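Local coordinates for protein heme oxygenase (Leptospira interrogans, PDB 5KZL) that degrades heme by oxidative cleavage of the porphyrin ring and holds it in a pocket between its helices, at residues Ser73-Pro77 against Glu78-Lys82; Gly140-Leu143 against Lys144-Ala148. The protein carries 1 engineered substitution. All blocks are in the same frame, centred on the assembly; numbering follows the deposited sequence.

Interaction 1 of 2, residues Ser73-Pro77 against Glu78-Lys82; sequences SIYFP and ELYRK
The carbonyl oxygen of Pro77 receives the backbone N-H of Tyr80, N to O 3.1 Å, and is also hydrogen-bonded by a water that reaches Tyr80 O at 2.8 Å, though several acceptors compete for the two protons of that water. One residue back, Leu79 N donates to Phe76 O at 3.0 Å. Two successive bonds, each from an N-H to the carbonyl three residues earlier, wind the chain into a short 3-10 turn, and proline suits its start because its ring fixes phi at a helical value and its nitrogen has no proton to place. The tyrosine ring closes the turn: with CG anti to its own carbonyl carbon (chi1 -65°), it swings back so that Pro77 CA sits 3.7 Å from the ring centroid, only 3° off the normal, a CH-pi contact. Its hydroxyl hydrogen-bonds to Glu63 and accepts from a second water, 2.9 Å from Tyr80 OH. This turn interrupts the loop that joins helix 41-64 to helix 82-93 in the all-helical heme oxygenase fold. On its inner side Leu79 CD1 packs against Phe76 CB at 3.6 Å, an apolar residue fitting the buried place beside Phe173 of helix 170-183. Glu78 bends at chi2 and brings OE1 to the edge of the Phe76 ring, in its plane and 3.8 Å from CD1, where the slightly positive ring hydrogens should suit a carboxylate. Farther on, Arg81 NE donates to Leu79 O at 2.9 Å, while NH2 reaches the carbonyls of Phe161 and Glu163.

Interaction 2 of 2, residues Gly140-Leu143 against Lys144-Ala148; sequences GQIL and KKVAA. With HEM (protoporphyrin IX containing Fe), chain B.
Helix 125-151 lies on the water-bearing side of the heme iron, the place of the distal helix in heme oxygenases, and is kinked where the backbone N of Gln141 and of Ile142 lack a bond to the turn before. Lys144 N donates to Gly140 O at 2.9 Å, Val146 N to Ile142 O and Ala147 N to Leu143 O. On one flank Gln141 and Lys144 run side by side. Lys144 has CG between its backbone N and carbonyl carbon (chi1 75°), which lays its otherwise extended chain along the preceding turn, and NZ hydrogen-bonds to Gln141 OE1 at 2.9 Å, approaching from the side of the amide C=O (C=O...N angle 104°), 16° from its plane. That amide oxygen is a second partner for the ammonium group, whose stronger one is the salt bridge to Glu163. The heme side is apolar: Ile142 CG2 stands 3.7 Å from the heme vinyl atom CBC, and Leu143 CD2 is 3.7 Å from CAC of the same vinyl. Branched hydrocarbon tips suit this apolar vinyl edge. Gly140 belongs to the flexible glycine-rich stretch of the distal helix in this family. Farther along, Val146 and Ala147, with Leu143, touch Phe34 of helix 29-36.

Overall arrangement
Interaction 1 is a turn in the loop before helix 82-93, and interaction 2 lies along helix 125-151; their centres are 21 Å apart and their nearest atoms about 8 Å, so they do not touch. Glu163 links them indirectly: its backbone oxygen accepts from Arg81, while its carboxylate pairs with Lys144. Helix 125-151 is a second bridge, since Tyr133 packs on Leu79 and Tyr80 about two turns before Gly140. Only interaction 2 belongs to the heme pocket, through Ile142 and Leu143; the side chain of Leu79 in interaction 1 is about 11 Å from the heme, well outside contact.

Interaction 1 of 2, residues Ser73-Pro77 against Glu78-Lys82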
loop_
_atom_site.group_PDB
_atom_site.type_symbol
_atom_site.label_atom_id
_atom_site.label_comp_id
_atom_site.label_asym_id
_atom_site.label_seq_id
_atom_site.Cartn_x
_atom_site.Cartn_y
_atom_site.Cartn_z
ATOM N N SER A 73 5.848 17.846 0.310
ATOM C CA SER A 73 5.238 17.785 1.642
ATOM C C SER A 73 4.713 16.392 2.058
ATOM O O SER A 73 4.345 16.222 3.228
ATOM C CB SER A 73 4.153 18.843 1.796
ATOM O OG SER A 73 3.186 18.714 0.773
ATOM N N ILE A 74 4.725 15.393 1.146
ATOM C CA ILE A 74 4.334 14.014 1.513
ATOM C C ILE A 74 5.554 13.083 1.383
ATOM O O ILE A 74 5.418 11.874 1.212
ATOM C CB ILE A 74 3.038 13.446 0.857
ATOM C CG1 ILE A 74 3.108 13.479 -0.689
ATOM C CG2 ILE A 74 1.785 14.173 1.422
ATOM C CD1 ILE A 74 2.205 12.478 -1.422
ATOM N N TYR A 75 6.754 13.655 1.510
ATOM C CA TYR A 75 7.979 12.862 1.481
ATOM C C TYR A 75 8.069 12.193 2.846
ATOM O O TYR A 75 8.438 12.824 3.844
ATOM C CB TYR A 75 9.204 13.744 1.165
ATOM C CG TYR A 75 10.541 13.043 1.292
ATOM C CD1 TYR A 75 10.817 11.884 0.567
ATOM C CD2 TYR A 75 11.561 13.584 2.075
ATOM C CE1 TYR A 75 12.049 11.238 0.679
ATOM C CE2 TYR A 75 12.797 12.949 2.193
ATOM C CZ TYR A 75 13.036 11.776 1.494
ATOM O OH TYR A 75 14.281 11.196 1.577
ATOM N N PHE A 76 7.612 10.932 2.906
ATOM C CA PHE A 76 7.552 10.176 4.156
ATOM C C PHE A 76 8.254 8.799 4.091
ATOM O O PHE A 76 7.579 7.767 4.118
ATOM C CB PHE A 76 6.084 10.013 4.605
ATOM C CG PHE A 76 5.379 11.268 5.085
ATOM C CD1 PHE A 76 5.831 11.956 6.207
ATOM C CD2 PHE A 76 4.205 11.700 4.477
ATOM C CE1 PHE A 76 5.132 13.070 6.696
ATOM C CE2 PHE A 76 3.518 12.824 4.954
ATOM C CZ PHE A 76 3.991 13.504 6.056
ATOM N N PRO A 77 9.609 8.762 4.121
ATOM C CA PRO A 77 10.318 7.463 4.107
ATOM C C PRO A 77 9.957 6.566 5.292
ATOM O O PRO A 77 10.190 5.366 5.214
ATOM C CB PRO A 77 11.800 7.853 4.168
ATOM C CG PRO A 77 11.854 9.247 3.681
ATOM C CD PRO A 77 10.555 9.895 4.062
ATOM N N GLU A 78 9.391 7.141 6.380
ATOM C CA GLU A 78 8.920 6.397 7.568
ATOM C C GLU A 78 7.919 5.308 7.171
ATOM O O GLU A 78 7.747 4.329 7.902
ATOM C CB GLU A 78 8.194 7.334 8.561
ATOM C CG GLU A 78 9.079 8.393 9.175
ATOM C CD GLU A 78 9.000 9.759 8.520
ATOM O OE1 GLU A 78 8.839 9.850 7.282
ATOM O OE2 GLU A 78 9.264 10.740 9.242
ATOM N N LEU A 79 7.192 5.540 6.059
ATOM C CA LEU A 79 6.133 4.650 5.576
ATOM C C LEU A 79 6.611 3.509 4.701
ATOM O O LEU A 79 5.852 2.561 4.523
ATOM C CB LEU A 79 5.066 5.465 4.823
ATOM C CG LEU A 79 4.338 6.555 5.621
ATOM C CD1 LEU A 79 3.520 7.433 4.691
ATOM C CD2 LEU A 79 3.419 5.933 6.691
ATOM N N TYR A 80 7.831 3.603 4.123
ATOM C CA TYR A 80 8.356 2.596 3.178
ATOM C C TYR A 80 8.231 1.178 3.712
ATOM O O TYR A 80 8.486 0.926 4.904
ATOM C CB TYR A 80 9.777 2.914 2.708
ATOM C CG TYR A 80 9.944 4.173 1.877
ATOM C CD1 TYR A 80 8.838 4.923 1.466
ATOM C CD2 TYR A 80 11.209 4.604 1.485
ATOM C CE1 TYR A 80 8.997 6.082 0.701
ATOM C CE2 TYR A 80 11.378 5.759 0.721
ATOM C CZ TYR A 80 10.273 6.508 0.356
ATOM O OH TYR A 80 10.461 7.617 -0.418
ATOM N N ARG A 81 7.784 0.268 2.823
ATOM C CA ARG A 81 7.441 -1.123 3.139
ATOM C C ARG A 81 8.316 -2.177 2.500
ATOM O O ARG A 81 8.258 -3.327 2.947
ATOM C CB ARG A 81 5.953 -1.400 2.770
ATOM C CG ARG A 81 4.884 -0.481 3.413
ATOM C CD ARG A 81 4.708 -0.693 4.909
ATOM N NE ARG A 81 5.765 -0.044 5.697
ATOM C CZ ARG A 81 6.142 -0.433 6.913
ATOM N NH1 ARG A 81 7.105 0.218 7.558
ATOM N NH2 ARG A 81 5.539 -1.451 7.506
ATOM N N LYS A 82 9.098 -1.829 1.442
ATOM C CA LYS A 82 9.912 -2.811 0.705
ATOM C C LYS A 82 10.759 -3.708 1.626
ATOM O O LYS A 82 10.717 -4.935 1.483
ATOM C CB LYS A 82 10.793 -2.115 -0.356
ATOM C CG LYS A 82 11.763 -3.003 -1.128
ATOM C CD LYS A 82 12.770 -2.142 -1.860
ATOM C CE LYS A 82 14.142 -2.753 -1.837
ATOM N NZ LYS A 82 15.151 -1.849 -2.444
HETATM O O HOH W 1 8.216 9.439 -0.064
HETATM O O HOH W 2 10.158 2.482 6.443
#

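Interaction 2 of 2, residues Gly140-Leu143 against Lys144-Ala148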
loop_
_atom_site.group_PDB
_atom_site.type_symbol
_atom_site.label_atom_id
_atom_site.label_comp_id
_atom_site.label_asym_id
_atom_site.label_seq_id
_atom_site.Cartn_x
_atom_site.Cartn_y
_atom_site.Cartn_z
ATOM N N GLY A 140 -2.768 -1.457 10.050
ATOM C CA GLY A 140 -1.648 -2.268 10.537
ATOM C C GLY A 140 -1.821 -2.978 11.861
ATOM O O GLY A 140 -1.591 -4.189 11.953
ATOM N N GLN A 141 -2.184 -2.227 12.925
ATOM C CA GLN A 141 -2.354 -2.856 14.241
ATOM C C GLN A 141 -3.423 -3.957 14.230
ATOM O O GLN A 141 -3.205 -5.027 14.799
ATOM C CB GLN A 141 -2.600 -1.824 15.365
ATOM C CG GLN A 141 -1.372 -0.966 15.687
ATOM C CD GLN A 141 -0.125 -1.770 15.998
ATOM O OE1 GLN A 141 0.794 -1.885 15.172
ATOM N NE2 GLN A 141 -0.071 -2.350 17.193
ATOM N N ILE A 142 -4.542 -3.717 13.524
ATOM C CA ILE A 142 -5.633 -4.683 13.395
ATOM C C ILE A 142 -5.193 -5.891 12.565
ATOM O O ILE A 142 -5.381 -7.022 13.004
ATOM C CB ILE A 142 -6.904 -4.040 12.808
ATOM C CG1 ILE A 142 -7.492 -2.995 13.777
ATOM C CG2 ILE A 142 -7.943 -5.106 12.407
ATOM C CD1 ILE A 142 -8.469 -2.036 13.133
ATOM N N LEU A 143 -4.616 -5.638 11.371
ATOM C CA LEU A 143 -4.200 -6.674 10.430
ATOM C C LEU A 143 -3.080 -7.564 10.967
ATOM O O LEU A 143 -3.141 -8.779 10.751
ATOM C CB LEU A 143 -3.846 -6.061 9.059
ATOM C CG LEU A 143 -5.042 -5.511 8.235
ATOM C CD1 LEU A 143 -4.546 -4.734 7.006
ATOM C CD2 LEU A 143 -6.012 -6.630 7.816
ATOM N N LYS A 144 -2.102 -6.996 11.717
ATOM C CA LYS A 144 -1.037 -7.831 12.276
ATOM C C LYS A 144 -1.591 -8.867 13.273
ATOM O O LYS A 144 -1.159 -10.014 13.236
ATOM C CB LYS A 144 0.128 -7.018 12.851
ATOM C CG LYS A 144 -0.090 -6.337 14.181
ATOM C CD LYS A 144 1.130 -5.477 14.472
ATOM C CE LYS A 144 1.247 -5.105 15.929
ATOM N NZ LYS A 144 2.337 -4.110 16.148
ATOM N N LYS A 145 -2.580 -8.485 14.099
ATOM C CA LYS A 145 -3.212 -9.403 15.060
ATOM C C LYS A 145 -4.024 -10.474 14.343
ATOM O O LYS A 145 -3.949 -11.639 14.731
ATOM C CB LYS A 145 -4.084 -8.642 16.082
ATOM C CG LYS A 145 -3.282 -7.744 17.020
ATOM C CD LYS A 145 -4.057 -7.513 18.321
ATOM C CE LYS A 145 -3.316 -6.620 19.282
ATOM N NZ LYS A 145 -3.777 -6.827 20.680
ATOM N N VAL A 146 -4.793 -10.095 13.295
ATOM C CA VAL A 146 -5.597 -11.029 12.496
ATOM C C VAL A 146 -4.637 -12.056 11.839
ATOM O O VAL A 146 -4.841 -13.263 11.994
ATOM C CB VAL A 146 -6.499 -10.294 11.454
ATOM C CG1 VAL A 146 -7.117 -11.264 10.455
ATOM C CG2 VAL A 146 -7.585 -9.471 12.138
ATOM N N ALA A 147 -3.562 -11.569 11.176
ATOM C CA ALA A 147 -2.586 -12.444 10.491
ATOM C C ALA A 147 -1.867 -13.407 11.446
ATOM O O ALA A 147 -1.714 -14.587 11.123
ATOM C CB ALA A 147 -1.571 -11.607 9.722
ATOM N N ALA A 148 -1.434 -12.907 12.618
ATOM C CA ALA A 148 -0.717 -13.728 13.595
ATOM C C ALA A 148 -1.625 -14.840 14.122
ATOM O O ALA A 148 -1.166 -15.951 14.338
ATOM C CB ALA A 148 -0.222 -12.859 14.742
HETATM C CHA HEM B . -8.703 2.911 6.291
HETATM C CHB HEM B . -6.975 1.403 2.140
HETATM C CHC HEM B . -8.414 -3.015 3.264
HETATM C CHD HEM B . -9.258 -1.620 7.644
HETATM C C1A HEM B . -8.107 2.869 5.078
HETATM C C2A HEM B . -7.665 4.035 4.370
HETATM C C3A HEM B . -7.208 3.604 3.198
HETATM C C4A HEM B . -7.330 2.215 3.172
HETATM C CMA HEM B . -6.611 4.417 2.116
HETATM C CAA HEM B . -7.697 5.467 4.842
HETATM C CBA HEM B . -9.091 6.119 4.701
HETATM C CGA HEM B . -9.014 7.552 5.025
HETATM O O1A HEM B . -9.277 8.375 4.203
HETATM O O2A HEM B . -8.663 7.867 6.151
HETATM C C1B HEM B . -7.234 0.046 2.058
HETATM C C2B HEM B . -6.985 -0.755 0.869
HETATM C C3B HEM B . -7.401 -1.991 1.209
HETATM C C4B HEM B . -7.905 -1.926 2.590
HETATM C CMB HEM B . -6.368 -0.339 -0.422
HETATM C CAB HEM B . -7.415 -3.186 0.464
HETATM C CBB HEM B . -7.234 -3.039 -0.748
HETATM C C1C HEM B . -8.636 -3.105 4.592
HETATM C C2C HEM B . -8.737 -4.302 5.354
HETATM C C3C HEM B . -8.968 -3.882 6.611
HETATM C C4C HEM B . -8.972 -2.442 6.614
HETATM C CMC HEM B . -8.601 -5.735 4.841
HETATM C CAC HEM B . -9.162 -4.767 7.737
HETATM C CBC HEM B . -8.988 -4.348 8.923
HETATM C C1D HEM B . -9.277 -0.241 7.601
HETATM C C2D HEM B . -9.667 0.598 8.763
HETATM C C3D HEM B . -9.479 1.839 8.392
HETATM C C4D HEM B . -9.000 1.780 7.003
HETATM C CMD HEM B . -10.104 0.117 10.102
HETATM C CAD HEM B . -9.773 3.056 9.226
HETATM C CBD HEM B . -8.771 3.317 10.288
HETATM C CGD HEM B . -9.068 4.543 11.090
HETATM O O1D HEM B . -9.820 5.356 10.707
HETATM O O2D HEM B . -8.494 4.671 12.128
HETATM N NA HEM B . -7.901 1.817 4.278
HETATM N NB HEM B . -7.788 -0.718 2.936
HETATM N NC HEM B . -8.794 -2.065 5.378
HETATM N ND HEM B . -8.888 0.525 6.605
HETATM FE FE HEM B . -8.373 -0.087 4.834
HETATM O O HOH W 3 -6.275 -0.498 5.621
#